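Local coordinates for protein protease Do-like 2, chloroplastic (Arabidopsis thaliana, PDB 4FLN) that acts as a chloroplast serine protease of the Deg/HtrA family, making the primary cut in photodamaged D1 protein of photosystem II, at residues 60-65 and 368-373. Sequence-based numbering, arbitrary orientation.
Sequences PDYSLP and GQPSYI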
loop_
_atom_site.group_PDB
_atom_site.type_symbol
_atom_site.label_atom_id
_atom_site.label_comp_id
_atom_site.label_asym_id
_atom_site.label_seq_id
_atom_site.Cartn_x
_atom_site.Cartn_y
_atom_site.Cartn_z
ATOM N N PRO B 60 -12.962 26.935 -12.320
ATOM C CA PRO B 60 -14.363 26.536 -12.174
ATOM C C PRO B 60 -14.446 25.073 -11.777
ATOM O O PRO B 60 -13.556 24.304 -12.125
ATOM C CB PRO B 60 -14.909 26.712 -13.586
ATOM C CG PRO B 60 -13.753 26.369 -14.448
ATOM C CD PRO B 60 -12.520 26.863 -13.723
ATOM N N ASP B 61 -15.496 24.689 -11.069
ATOM C CA ASP B 61 -15.744 23.287 -10.788
ATOM C C ASP B 61 -16.579 22.761 -11.951
ATOM O O ASP B 61 -17.589 23.360 -12.297
ATOM C CB ASP B 61 -16.504 23.164 -9.464
ATOM C CG ASP B 61 -16.866 21.728 -9.109
ATOM O OD1 ASP B 61 -16.180 21.136 -8.250
ATOM O OD2 ASP B 61 -17.852 21.194 -9.666
ATOM N N TYR B 62 -16.158 21.672 -12.585
ATOM C CA TYR B 62 -16.933 21.118 -13.704
ATOM C C TYR B 62 -18.098 20.235 -13.258
ATOM O O TYR B 62 -19.164 20.216 -13.887
ATOM C CB TYR B 62 -16.019 20.388 -14.689
ATOM C CG TYR B 62 -14.937 21.294 -15.208
ATOM C CD1 TYR B 62 -15.087 21.975 -16.407
ATOM C CD2 TYR B 62 -13.781 21.506 -14.473
ATOM C CE1 TYR B 62 -14.104 22.824 -16.870
ATOM C CE2 TYR B 62 -12.794 22.351 -14.927
ATOM C CZ TYR B 62 -12.961 23.008 -16.123
ATOM O OH TYR B 62 -11.971 23.844 -16.570
ATOM N N SER B 63 -17.874 19.509 -12.169
ATOM C CA SER B 63 -18.886 18.647 -11.586
ATOM C C SER B 63 -20.116 19.467 -11.239
ATOM O O SER B 63 -21.241 19.075 -11.542
ATOM C CB SER B 63 -18.329 17.961 -10.344
ATOM O OG SER B 63 -17.158 17.223 -10.661
ATOM N N LEU B 64 -19.891 20.617 -10.613
ATOM C CA LEU B 64 -20.965 21.561 -10.320
ATOM C C LEU B 64 -20.639 22.907 -10.983
ATOM O O LEU B 64 -20.002 23.759 -10.361
ATOM C CB LEU B 64 -21.096 21.752 -8.805
ATOM C CG LEU B 64 -21.039 20.516 -7.896
ATOM C CD1 LEU B 64 -20.595 20.900 -6.487
ATOM C CD2 LEU B 64 -22.372 19.781 -7.864
ATOM N N PRO B 65 -21.043 23.101 -12.255
ATOM C CA PRO B 65 -20.478 24.302 -12.881
ATOM C C PRO B 65 -21.267 25.607 -12.731
ATOM O O PRO B 65 -21.236 26.417 -13.659
ATOM C CB PRO B 65 -20.498 23.919 -14.357
ATOM C CG PRO B 65 -21.735 23.067 -14.481
ATOM C CD PRO B 65 -21.830 22.289 -13.199
ATOM N N GLY B 368 -12.425 30.331 -19.012
ATOM C CA GLY B 368 -13.687 30.784 -18.458
ATOM C C GLY B 368 -14.483 29.690 -17.764
ATOM O O GLY B 368 -13.915 28.839 -17.081
ATOM N N GLN B 369 -15.799 29.700 -17.956
ATOM C CA GLN B 369 -16.675 28.783 -17.240
ATOM C C GLN B 369 -17.494 27.908 -18.187
ATOM O O GLN B 369 -18.005 28.389 -19.203
ATOM C CB GLN B 369 -17.595 29.563 -16.310
ATOM N N PRO B 370 -17.649 26.619 -17.832
ATOM C CA PRO B 370 -18.320 25.613 -18.660
ATOM C C PRO B 370 -19.820 25.838 -18.689
ATOM O O PRO B 370 -20.412 26.272 -17.700
ATOM C CB PRO B 370 -17.997 24.304 -17.947
ATOM C CG PRO B 370 -17.813 24.688 -16.539
ATOM C CD PRO B 370 -17.226 26.069 -16.533
ATOM N N SER B 371 -20.424 25.555 -19.832
ATOM C CA SER B 371 -21.840 25.797 -20.029
ATOM C C SER B 371 -22.669 24.806 -19.234
ATOM O O SER B 371 -22.251 23.667 -19.000
ATOM C CB SER B 371 -22.181 25.659 -21.505
ATOM O OG SER B 371 -21.228 26.346 -22.289
ATOM N N TYR B 372 -23.839 25.253 -18.794
ATOM C CA TYR B 372 -24.794 24.355 -18.173
ATOM C C TYR B 372 -26.221 24.859 -18.313
ATOM O O TYR B 372 -26.458 26.062 -18.389
ATOM C CB TYR B 372 -24.430 24.080 -16.710
ATOM C CG TYR B 372 -24.792 25.165 -15.726
ATOM C CD1 TYR B 372 -25.971 25.094 -14.993
ATOM C CD2 TYR B 372 -23.944 26.243 -15.506
ATOM C CE1 TYR B 372 -26.305 26.075 -14.080
ATOM C CE2 TYR B 372 -24.268 27.230 -14.592
ATOM C CZ TYR B 372 -25.450 27.141 -13.880
ATOM O OH TYR B 372 -25.783 28.118 -12.972
ATOM N N ILE B 373 -27.162 23.926 -18.377
ATOM C CA ILE B 373 -28.580 24.253 -18.374
ATOM C C ILE B 373 -29.333 23.216 -17.536
ATOM O O ILE B 373 -29.008 22.027 -17.571
ATOM C CB ILE B 373 -29.145 24.370 -19.815
ATOM C CG1 ILE B 373 -30.626 24.740 -19.792
ATOM C CG2 ILE B 373 -28.918 23.090 -20.597
ATOM C CD1 ILE B 373 -31.190 25.063 -21.164
#
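The ring of Pro-370 sits among three side chains of residues 60-65, meeting each through its outer carbons. Its CG lies 3.5 Å from Pro-65 CB and 3.8 Å from Tyr-62 CD1, and its CD is 3.8 Å from Pro-60 CB. The Pro-60 and Pro-370 side chains pass at a slant, whereas Tyr-62 runs at about a right angle to Pro-370. With CG of Tyr-62 anti to its carbonyl carbon (chi1 -57°), the CD1 corner is brought to the proline. Farther along, Pro-65 puts its CG 3.6 Å from Tyr-372 CB, the two side chains again slanted to each other. The Tyr-372 ring meets the Pro-65 carbonyl obliquely, while its hydroxyl is hydrogen-bonded to the Ser-497 carbonyl and its ring packs edge-to-face on Trp-66. Replacing Tyr-372 with alanine keeps CB against Pro-65 CG but is likely to open a gap beside the Pro-65 carbonyl and cost Trp-66 an edge-to-face partner. No hydrogen bond links the segments; mainly apolar packing holds them. This proline-and-tyrosine packing forms an interdomain contact, between a loop joining two strands of the trypsin-like protease's first barrel and the segment running into strand 373-375 of the second PDZ domain.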